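Separin (Saccharomyces cerevisiae, PDB 5U1T) is a caspase-like cysteine protease that cleaves the MCD1/SCC1 cohesin subunit at anaphase onset to release sister chromatids, and is held inactive by securin for most of the cell cycle. Local coordinates at residues 440-445 / 482-487; 488-493 / 506-511; 1049-1054 / 1158-1163; 1135-1140 / 1146-1151. All coordinates share one frame; numbering follows the deposited sequence.

Contact 1: residues 440-445 / 482-487; sequences KFISSA and IHCFTR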
# COMPACT_ATOMS: atom_id res chain seq x y z
N LYS A 440 11.40 -28.59 -24.60
CA LYS A 440 10.60 -29.34 -25.56
C LYS A 440 10.86 -30.84 -25.46
O LYS A 440 9.91 -31.63 -25.54
CB LYS A 440 10.84 -28.83 -26.99
CG LYS A 440 10.70 -27.30 -27.13
CD LYS A 440 9.87 -26.82 -28.35
CE LYS A 440 9.14 -25.49 -28.04
NZ LYS A 440 8.20 -25.02 -29.14
N PHE A 441 12.12 -31.25 -25.26
CA PHE A 441 12.47 -32.65 -24.98
C PHE A 441 11.66 -33.18 -23.79
O PHE A 441 10.92 -34.15 -23.92
CB PHE A 441 13.96 -32.84 -24.66
CG PHE A 441 14.90 -32.31 -25.71
CD1 PHE A 441 14.48 -32.12 -27.02
CD2 PHE A 441 16.20 -31.98 -25.38
CE1 PHE A 441 15.35 -31.62 -27.97
CE2 PHE A 441 17.07 -31.48 -26.33
CZ PHE A 441 16.64 -31.30 -27.62
N ILE A 442 11.82 -32.52 -22.64
CA ILE A 442 11.19 -32.96 -21.40
C ILE A 442 9.71 -33.15 -21.62
O ILE A 442 9.15 -34.18 -21.26
CB ILE A 442 11.44 -31.97 -20.25
CG1 ILE A 442 12.92 -31.98 -19.90
CG2 ILE A 442 10.63 -32.37 -19.03
CD1 ILE A 442 13.33 -30.90 -18.95
N SER A 443 9.09 -32.17 -22.25
CA SER A 443 7.69 -32.27 -22.63
C SER A 443 7.38 -33.51 -23.45
O SER A 443 6.31 -34.08 -23.33
CB SER A 443 7.28 -31.02 -23.40
OG SER A 443 7.42 -29.87 -22.58
N SER A 444 8.33 -33.94 -24.29
CA SER A 444 8.08 -35.05 -25.20
C SER A 444 8.31 -36.42 -24.55
O SER A 444 7.83 -37.44 -25.05
CB SER A 444 8.94 -34.90 -26.46
OG SER A 444 10.32 -34.88 -26.14
N ALA A 445 9.02 -36.42 -23.41
CA ALA A 445 9.35 -37.67 -22.72
C ALA A 445 8.09 -38.43 -22.30
O ALA A 445 7.10 -37.83 -21.89
CB ALA A 445 10.23 -37.39 -21.52
N ILE A 482 12.03 -22.41 -14.15
CA ILE A 482 10.83 -21.98 -14.84
C ILE A 482 10.47 -22.89 -16.01
O ILE A 482 9.33 -23.34 -16.10
CB ILE A 482 10.98 -20.54 -15.36
CG1 ILE A 482 10.89 -19.56 -14.19
CG2 ILE A 482 9.90 -20.23 -16.36
CD1 ILE A 482 11.61 -18.25 -14.44
N HIS A 483 11.41 -23.19 -16.90
CA HIS A 483 11.04 -23.84 -18.15
C HIS A 483 11.07 -25.37 -18.12
O HIS A 483 10.51 -26.01 -19.02
CB HIS A 483 11.94 -23.36 -19.29
CG HIS A 483 11.85 -21.90 -19.56
ND1 HIS A 483 11.16 -21.38 -20.64
CD2 HIS A 483 12.36 -20.83 -18.90
CE1 HIS A 483 11.25 -20.06 -20.63
NE2 HIS A 483 11.98 -19.70 -19.59
N CYS A 484 11.72 -25.95 -17.12
CA CYS A 484 12.01 -27.38 -17.12
C CYS A 484 11.64 -28.08 -15.82
O CYS A 484 10.91 -29.07 -15.85
CB CYS A 484 13.50 -27.62 -17.42
SG CYS A 484 14.00 -27.20 -19.11
N PHE A 485 12.15 -27.59 -14.70
CA PHE A 485 11.95 -28.25 -13.41
C PHE A 485 10.48 -28.37 -13.04
O PHE A 485 10.04 -29.40 -12.56
CB PHE A 485 12.70 -27.50 -12.31
CG PHE A 485 12.49 -28.05 -10.94
CD1 PHE A 485 13.17 -29.16 -10.51
CD2 PHE A 485 11.61 -27.43 -10.06
CE1 PHE A 485 12.98 -29.66 -9.24
CE2 PHE A 485 11.41 -27.91 -8.79
CZ PHE A 485 12.09 -29.04 -8.38
N THR A 486 9.72 -27.32 -13.31
CA THR A 486 8.30 -27.26 -12.95
C THR A 486 7.43 -28.27 -13.71
O THR A 486 6.35 -28.66 -13.26
CB THR A 486 7.75 -25.86 -13.22
OG1 THR A 486 8.04 -25.51 -14.58
CG2 THR A 486 8.40 -24.84 -12.28
N ARG A 487 7.93 -28.70 -14.87
CA ARG A 487 7.30 -29.76 -15.66
C ARG A 487 7.49 -31.14 -15.05
O ARG A 487 6.88 -32.11 -15.50
CB ARG A 487 7.85 -29.75 -17.08
CG ARG A 487 7.87 -28.38 -17.67
CD ARG A 487 8.40 -28.41 -19.07
NE ARG A 487 7.34 -28.58 -20.05
CZ ARG A 487 6.50 -27.61 -20.40
NH1 ARG A 487 6.59 -26.41 -19.82
NH2 ARG A 487 5.55 -27.85 -21.31

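Contact 2: residues 488-493 / 506-511; sequences LKITKF and VLYGNS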
# COMPACT_ATOMS: atom_id res chain seq x y z
N LEU A 488 8.36 -31.26 -14.06
CA LEU A 488 8.64 -32.58 -13.51
C LEU A 488 7.64 -32.95 -12.46
O LEU A 488 7.51 -34.12 -12.11
CB LEU A 488 10.04 -32.63 -12.92
CG LEU A 488 11.14 -32.31 -13.92
CD1 LEU A 488 12.43 -32.18 -13.16
CD2 LEU A 488 11.20 -33.38 -14.99
N LYS A 489 6.94 -31.94 -11.94
CA LYS A 489 5.95 -32.16 -10.90
C LYS A 489 6.45 -33.09 -9.78
O LYS A 489 5.87 -34.14 -9.52
CB LYS A 489 4.66 -32.72 -11.53
CG LYS A 489 3.75 -31.64 -12.16
CD LYS A 489 2.95 -32.17 -13.35
CE LYS A 489 2.45 -33.60 -13.12
NZ LYS A 489 1.46 -34.06 -14.16
N ILE A 490 7.55 -32.71 -9.12
CA ILE A 490 8.09 -33.52 -8.04
C ILE A 490 7.82 -32.84 -6.69
O ILE A 490 7.84 -31.60 -6.58
CB ILE A 490 9.60 -33.80 -8.23
CG1 ILE A 490 10.45 -32.65 -7.69
CG2 ILE A 490 9.92 -34.08 -9.70
CD1 ILE A 490 11.90 -32.74 -8.08
N THR A 491 7.55 -33.64 -5.67
CA THR A 491 7.12 -33.11 -4.38
C THR A 491 8.06 -33.50 -3.25
O THR A 491 7.85 -33.10 -2.11
CB THR A 491 5.68 -33.57 -4.02
OG1 THR A 491 5.60 -35.01 -4.04
CG2 THR A 491 4.66 -32.99 -5.00
N LYS A 492 9.08 -34.29 -3.58
CA LYS A 492 10.14 -34.63 -2.64
C LYS A 492 11.47 -34.15 -3.23
O LYS A 492 11.62 -34.08 -4.45
CB LYS A 492 10.20 -36.14 -2.36
CG LYS A 492 8.83 -36.84 -2.23
CD LYS A 492 7.98 -36.25 -1.09
CE LYS A 492 6.47 -36.39 -1.37
NZ LYS A 492 5.67 -35.21 -0.86
N PHE A 493 12.42 -33.82 -2.36
CA PHE A 493 13.77 -33.48 -2.77
C PHE A 493 14.47 -34.62 -3.54
O PHE A 493 14.64 -35.72 -3.02
CB PHE A 493 14.58 -33.11 -1.54
CG PHE A 493 16.03 -32.90 -1.81
CD1 PHE A 493 16.47 -31.71 -2.36
CD2 PHE A 493 16.95 -33.89 -1.50
CE1 PHE A 493 17.83 -31.51 -2.61
CE2 PHE A 493 18.29 -33.69 -1.74
CZ PHE A 493 18.74 -32.52 -2.29
N VAL A 506 20.30 -22.62 -5.60
CA VAL A 506 19.46 -21.71 -6.36
C VAL A 506 18.22 -22.42 -6.86
O VAL A 506 17.13 -21.87 -6.78
CB VAL A 506 20.22 -21.08 -7.54
CG1 VAL A 506 19.29 -20.31 -8.43
CG2 VAL A 506 21.32 -20.18 -7.02
N LEU A 507 18.34 -23.66 -7.34
CA LEU A 507 17.17 -24.36 -7.88
C LEU A 507 16.13 -24.71 -6.80
O LEU A 507 14.96 -24.47 -7.01
CB LEU A 507 17.56 -25.64 -8.63
CG LEU A 507 16.38 -26.40 -9.26
CD1 LEU A 507 16.11 -25.97 -10.68
CD2 LEU A 507 16.59 -27.90 -9.18
N TYR A 508 16.55 -25.27 -5.67
CA TYR A 508 15.56 -25.64 -4.67
C TYR A 508 15.16 -24.44 -3.81
O TYR A 508 14.08 -24.43 -3.22
CB TYR A 508 16.08 -26.79 -3.79
CG TYR A 508 15.86 -28.15 -4.43
CD1 TYR A 508 14.61 -28.76 -4.39
CD2 TYR A 508 16.90 -28.82 -5.07
CE1 TYR A 508 14.39 -30.00 -4.98
CE2 TYR A 508 16.69 -30.08 -5.66
CZ TYR A 508 15.43 -30.66 -5.61
OH TYR A 508 15.18 -31.90 -6.18
N GLY A 509 16.02 -23.44 -3.75
CA GLY A 509 15.68 -22.17 -3.14
C GLY A 509 14.40 -21.61 -3.75
O GLY A 509 13.55 -21.10 -3.03
N ASN A 510 14.27 -21.73 -5.07
CA ASN A 510 13.10 -21.25 -5.79
C ASN A 510 11.91 -22.19 -5.71
O ASN A 510 10.82 -21.85 -6.14
CB ASN A 510 13.43 -21.02 -7.26
CG ASN A 510 14.05 -19.66 -7.51
OD1 ASN A 510 15.27 -19.51 -7.53
ND2 ASN A 510 13.20 -18.66 -7.69
N SER A 511 12.11 -23.38 -5.15
CA SER A 511 11.04 -24.36 -5.09
C SER A 511 10.23 -24.24 -3.80
O SER A 511 10.64 -23.60 -2.84
CB SER A 511 11.59 -25.79 -5.23
OG SER A 511 12.05 -26.30 -3.98

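Contact 3: residues 1049-1054 / 1158-1163; sequences TLTILS and RTHLRL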
# COMPACT_ATOMS: atom_id res chain seq x y z
N THR A 1049 -15.52 40.36 17.15
CA THR A 1049 -14.87 41.51 16.57
C THR A 1049 -15.89 42.59 16.20
O THR A 1049 -15.66 43.78 16.42
CB THR A 1049 -14.03 41.12 15.33
OG1 THR A 1049 -13.06 40.15 15.72
CG2 THR A 1049 -13.31 42.33 14.72
N LEU A 1050 -17.03 42.17 15.67
CA LEU A 1050 -18.10 43.11 15.32
C LEU A 1050 -18.65 43.78 16.57
O LEU A 1050 -18.90 44.98 16.59
CB LEU A 1050 -19.21 42.39 14.57
CG LEU A 1050 -20.25 43.38 14.05
CD1 LEU A 1050 -19.60 44.33 13.07
CD2 LEU A 1050 -21.45 42.67 13.45
N THR A 1051 -18.83 42.98 17.61
CA THR A 1051 -19.35 43.47 18.87
C THR A 1051 -18.42 44.50 19.50
O THR A 1051 -18.86 45.58 19.87
CB THR A 1051 -19.60 42.31 19.83
OG1 THR A 1051 -20.54 41.41 19.23
CG2 THR A 1051 -20.16 42.81 21.14
N ILE A 1052 -17.13 44.18 19.61
CA ILE A 1052 -16.18 45.18 20.12
C ILE A 1052 -16.19 46.43 19.28
O ILE A 1052 -16.28 47.54 19.80
CB ILE A 1052 -14.74 44.69 20.16
CG1 ILE A 1052 -14.64 43.30 20.80
CG2 ILE A 1052 -13.89 45.70 20.89
CD1 ILE A 1052 -15.06 43.26 22.21
N LEU A 1053 -16.12 46.27 17.97
CA LEU A 1053 -16.09 47.41 17.07
C LEU A 1053 -17.28 48.36 17.25
O LEU A 1053 -17.11 49.58 17.28
CB LEU A 1053 -16.02 46.94 15.62
CG LEU A 1053 -14.66 47.18 15.01
CD1 LEU A 1053 -14.54 46.42 13.71
CD2 LEU A 1053 -14.45 48.65 14.78
N SER A 1054 -18.48 47.79 17.35
CA SER A 1054 -19.71 48.58 17.37
C SER A 1054 -19.93 49.29 18.69
O SER A 1054 -20.62 50.30 18.74
CB SER A 1054 -20.88 47.68 17.09
OG SER A 1054 -20.78 46.59 17.98
N ARG A 1158 -33.14 42.68 15.26
CA ARG A 1158 -32.09 41.71 15.49
C ARG A 1158 -31.17 42.21 16.56
O ARG A 1158 -30.55 43.23 16.39
CB ARG A 1158 -31.25 41.61 14.25
CG ARG A 1158 -31.29 40.27 13.56
CD ARG A 1158 -30.70 40.41 12.17
NE ARG A 1158 -31.57 39.83 11.17
CZ ARG A 1158 -32.03 40.50 10.13
NH1 ARG A 1158 -32.81 39.90 9.26
NH2 ARG A 1158 -31.72 41.76 9.98
N THR A 1159 -31.04 41.47 17.64
CA THR A 1159 -30.15 41.90 18.71
C THR A 1159 -29.38 40.72 19.25
O THR A 1159 -29.80 39.58 19.11
CB THR A 1159 -30.91 42.61 19.85
OG1 THR A 1159 -31.80 41.68 20.48
CG2 THR A 1159 -31.73 43.75 19.30
N HIS A 1160 -28.26 40.99 19.89
CA HIS A 1160 -27.35 39.93 20.30
C HIS A 1160 -26.60 40.42 21.51
O HIS A 1160 -26.35 41.60 21.60
CB HIS A 1160 -26.41 39.59 19.14
CG HIS A 1160 -25.12 38.96 19.56
ND1 HIS A 1160 -25.01 37.64 19.93
CD2 HIS A 1160 -23.87 39.48 19.65
CE1 HIS A 1160 -23.75 37.37 20.24
NE2 HIS A 1160 -23.04 38.47 20.07
N LEU A 1161 -26.25 39.56 22.46
CA LEU A 1161 -25.38 40.05 23.52
C LEU A 1161 -24.42 39.02 24.10
O LEU A 1161 -24.71 37.84 24.11
CB LEU A 1161 -26.23 40.68 24.64
CG LEU A 1161 -27.49 40.06 25.22
CD1 LEU A 1161 -27.10 38.78 25.93
CD2 LEU A 1161 -28.16 41.02 26.17
N ARG A 1162 -23.27 39.48 24.58
CA ARG A 1162 -22.23 38.56 25.06
C ARG A 1162 -22.13 38.62 26.56
O ARG A 1162 -21.92 39.67 27.14
CB ARG A 1162 -20.87 38.90 24.42
CG ARG A 1162 -20.91 38.94 22.92
CD ARG A 1162 -19.53 39.09 22.31
NE ARG A 1162 -19.28 38.07 21.29
CZ ARG A 1162 -18.52 37.00 21.50
NH1 ARG A 1162 -17.93 36.83 22.69
NH2 ARG A 1162 -18.35 36.08 20.53
N LEU A 1163 -22.30 37.47 27.20
CA LEU A 1163 -22.29 37.38 28.66
C LEU A 1163 -21.03 36.68 29.14
O LEU A 1163 -20.79 35.54 28.77
CB LEU A 1163 -23.53 36.64 29.16
CG LEU A 1163 -24.85 37.09 28.51
CD1 LEU A 1163 -25.99 36.18 28.90
CD2 LEU A 1163 -25.15 38.51 28.91

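Contact 4: residues 1135-1140 / 1146-1151; sequences ITIDFC and LLLSKL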
# COMPACT_ATOMS: atom_id res chain seq x y z
N ILE A 1135 -34.54 32.83 19.79
CA ILE A 1135 -33.41 33.17 20.63
C ILE A 1135 -32.37 32.06 20.58
O ILE A 1135 -32.66 30.91 20.92
CB ILE A 1135 -33.87 33.41 22.06
CG1 ILE A 1135 -34.83 34.59 22.09
CG2 ILE A 1135 -32.70 33.63 22.97
CD1 ILE A 1135 -35.42 34.91 23.45
N THR A 1136 -31.16 32.40 20.13
CA THR A 1136 -30.08 31.41 20.11
C THR A 1136 -29.35 31.44 21.46
O THR A 1136 -29.30 32.48 22.14
CB THR A 1136 -29.09 31.65 18.93
OG1 THR A 1136 -28.46 32.92 19.08
CG2 THR A 1136 -29.83 31.66 17.61
N ILE A 1137 -28.87 30.27 21.86
CA ILE A 1137 -28.08 30.09 23.07
C ILE A 1137 -26.83 29.30 22.68
O ILE A 1137 -26.89 28.14 22.21
CB ILE A 1137 -28.85 29.34 24.19
CG1 ILE A 1137 -30.20 29.99 24.45
CG2 ILE A 1137 -28.02 29.25 25.46
CD1 ILE A 1137 -30.96 29.37 25.60
N ASP A 1138 -25.69 29.95 22.83
CA ASP A 1138 -24.47 29.40 22.28
C ASP A 1138 -23.35 29.65 23.26
O ASP A 1138 -23.50 30.41 24.22
CB ASP A 1138 -24.16 30.02 20.91
CG ASP A 1138 -23.68 28.99 19.91
OD1 ASP A 1138 -22.78 28.17 20.28
OD2 ASP A 1138 -24.21 29.00 18.76
N PHE A 1139 -22.23 28.99 23.02
CA PHE A 1139 -21.10 29.16 23.91
C PHE A 1139 -19.89 29.56 23.10
O PHE A 1139 -19.68 29.03 22.00
CB PHE A 1139 -20.85 27.89 24.69
CG PHE A 1139 -19.58 27.91 25.47
CD1 PHE A 1139 -19.39 28.84 26.47
CD2 PHE A 1139 -18.59 26.98 25.21
CE1 PHE A 1139 -18.23 28.84 27.21
CE2 PHE A 1139 -17.43 26.98 25.95
CZ PHE A 1139 -17.25 27.91 26.95
N CYS A 1140 -19.13 30.53 23.60
CA CYS A 1140 -17.96 31.01 22.89
C CYS A 1140 -16.72 30.27 23.35
O CYS A 1140 -16.27 30.44 24.49
CB CYS A 1140 -17.78 32.52 23.07
SG CYS A 1140 -16.43 33.22 22.08
N LEU A 1146 -21.12 33.26 27.39
CA LEU A 1146 -22.43 32.84 26.91
C LEU A 1146 -22.86 33.83 25.82
O LEU A 1146 -22.48 35.00 25.84
CB LEU A 1146 -23.45 32.79 28.03
CG LEU A 1146 -24.79 32.11 27.70
CD1 LEU A 1146 -24.61 30.61 27.54
CD2 LEU A 1146 -25.79 32.42 28.80
N LEU A 1147 -23.63 33.33 24.87
CA LEU A 1147 -23.96 34.10 23.68
C LEU A 1147 -25.44 33.99 23.39
O LEU A 1147 -25.93 32.92 23.05
CB LEU A 1147 -23.18 33.61 22.47
CG LEU A 1147 -21.65 33.68 22.42
CD1 LEU A 1147 -21.22 33.21 21.05
CD2 LEU A 1147 -21.17 35.09 22.69
N LEU A 1148 -26.14 35.11 23.50
CA LEU A 1148 -27.55 35.17 23.17
C LEU A 1148 -27.78 36.01 21.92
O LEU A 1148 -27.13 37.02 21.72
CB LEU A 1148 -28.34 35.74 24.35
CG LEU A 1148 -28.03 35.18 25.74
CD1 LEU A 1148 -28.92 35.82 26.78
CD2 LEU A 1148 -28.20 33.67 25.75
N SER A 1149 -28.70 35.58 21.06
CA SER A 1149 -29.18 36.44 19.99
C SER A 1149 -30.67 36.30 19.93
O SER A 1149 -31.22 35.30 20.40
CB SER A 1149 -28.56 36.07 18.65
OG SER A 1149 -27.16 36.23 18.69
N LYS A 1150 -31.34 37.28 19.36
CA LYS A 1150 -32.79 37.26 19.31
C LYS A 1150 -33.23 37.79 17.98
O LYS A 1150 -32.63 38.70 17.41
CB LYS A 1150 -33.42 38.08 20.44
CG LYS A 1150 -34.91 37.84 20.63
CD LYS A 1150 -35.62 39.06 21.22
CE LYS A 1150 -35.04 39.46 22.58
NZ LYS A 1150 -35.33 40.88 22.98
N LEU A 1151 -34.31 37.21 17.48
CA LEU A 1151 -34.84 37.55 16.18
C LEU A 1151 -36.34 37.79 16.33
O LEU A 1151 -37.10 36.86 16.58
CB LEU A 1151 -34.54 36.42 15.22
CG LEU A 1151 -34.53 36.72 13.73
CD1 LEU A 1151 -33.48 35.86 13.04
CD2 LEU A 1151 -35.92 36.51 13.14

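Contact 1: residues 440-445 / 482-487
S443 and R487 meet where helix 431-444 packs beside the end of helix 470-485, a helix-helix contact in the alpha-helical part of separase. The polar part is a two-pronged grip on one hydroxyl. S443 OG accepts from R487 NE at 2.8 Å and from R487 NH2 at 3.0 Å. Both bonds are weak and well bent, with N-H...O angles of 125° and 121°, as one oxygen serves both N-H groups; it comes in obliquely to the guanidinium. The R487 chain bends at its third torsion (chi3 91°), which turns NE and NH2 to the serine. Charge pairing adds to this. R487 NH1 forms a salt bridge with E439 OE2, one turn before S443, and S443 OG also bonds to the E439 carbonyl. H483 ND1 is held by the other oxygen of the E439 carboxylate. With a leucine in place of R487, the E439 carboxylate would probably lose its salt-bridge mate and S443 OG both donors from the facing segment. The apolar part centres on I442, whose CD1 touches C484 CB at 3.6 Å and C484 SG at 3.8 Å. Helix 448-458 covers this pair through I454 and F455. The other branch of the isoleucine, I442 CG2, lies 4.3 Å from R487 CB.

Contact 2: residues 488-493 / 506-511
Y508 and F493 carry this contact, with I490 adding a smaller touch. The segment 506-511 runs along the last part of helix 501-509 and into the turn after it. V506 packs on F474 and C477 of helix 470-485. L507 does the same with F481 of that helix and with F496. Y508 is the residue that meets the loop. F493 CD1 sits over the centre of the tyrosine ring, 3.5 Å above its plane. The two rings are oblique, with planes at 50° and centroids 4.8 Å apart, so this is neither a stack nor an edge-to-face pair. The nearest carbons are F493 CE1 and Y508 CE2, at 3.6 Å. F493 has CG anti to its backbone nitrogen (chi1 173°), and this extended torsion brings the ring to the helix. At the far end of the tyrosine, I490 CD1 approaches Y508 OH to 3.9 Å. The hydroxyl itself is hydrogen-bonded to the carbonyl of I494, which limits how the ring can shift. F529 of helix 523-533 and I513 also touch this side chain. Beyond G509 and N510 the chain turns, and S511 folds back on the helix end. Y508 O accepts two bonds there, from S511 N at 3.0 Å and from S511 OG at 2.9 Å. The hydroxyl lies in the carbonyl plane, on a lone pair. The whole is two successive helices of an alpha-helical domain joined by a loop, which doubles back and packs on the later helix through an aromatic pair.

Contact 3: residues 1049-1054 / 1158-1163
T1051 overlaps H1160 and R1162, two side chains that project from the same face of strand 1157-1163. Its hydroxyl comes to the edge of the imidazole, near the ring plane, with T1051 OG1 3.9 Å from H1160 CD2. The same oxygen is as far from H1160 NE2. These are van der Waals distances. The T1051 hydroxyl finds its hydrogen bond within its own helix, at the S1047 carbonyl. The methyl branch meets the arginine instead, with T1051 CG2 4.0 Å from R1162 CD. T1051 OG1 lies beside R1162 NE, at the guanidinium edge and 4.1 Å away. R1162 bends at its third torsion (chi3 128°), which brings its NE to the imidazole edge, near the ring plane. Beyond NE, NH2 forms a weak hydrogen bond with S1047 OG. On the imidazole, H1160 ND1 bonds to S1149 OG of the next strand, which fixes how the ring is turned. The contact is buried. L960 also touches T1051, and L1161 points to the other face of the sheet, onto L1148. Helix 1036-1054 thus lies across one face of the sheet, over strand 1157-1163, which runs between strands 960-962 and 1146-1152, while helix 1012-1028 packs against T1049, I1052 and L1053.

Contact 4: residues 1135-1140 / 1146-1151
T1136 and S1149 pair through their backbones, as do D1138 and L1147. T1136 N donates to S1149 O at 2.9 Å, and the return bond from S1149 N is weak. D1138 N to L1147 O and L1147 N to D1138 O are both 3.0 Å. I1135, I1137 and F1139 face K1150, L1148 and L1146 in the non-hydrogen-bonded pairs. The I1135 side chain runs alongside the lysine methylenes. Its CG1 stands beside the backbone N (chi1 -63°), which lays I1135 CG1 3.6 Å from K1150 CG. On the same face I1137 CG2 meets L1146 CD1 at 4.2 Å. Past the paired residues, C1140 CB reaches L1147 CD1 at 4.0 Å.

The next shell positions these groups. K1150 makes a cation-pi contact with F1244, and I1135 also packs on F1245 and L1360. With a serine at I1135, the K1150 methylenes would probably lose their apolar neighbour and a gap would open beside F1245. D1138 turns back on its own strand, where OD1 accepts from F1139 N at 2.9 Å, and F1139 stacks on F1180. Strands 1353-1362 and 1157-1163 flank the pair, which is an antiparallel beta hairpin (167° between strand directions) built into a larger mixed sheet.

Overall arrangement
The four contacts fall into two pairs at opposite sides of the chain's centre. Contacts 1 and 2 lie about 14 Å apart, centre to centre, in the helical part. They follow each other along the chain and touch through F485, which packs on I490, L507 and S511. Contacts 3 and 4 are about 11 Å apart, centre to centre, and share one mixed sheet, where strands 1146-1152 and 1157-1163 are neighbours. Contact 4 falls within the span of chain between the two segments of contact 3. About 88 Å separates the centres of contacts 1 and 3, which reflects the elongated molecule. C1497, the active-site cysteine by similarity, follows strand 1492-1494 of a different sheet, away from all four.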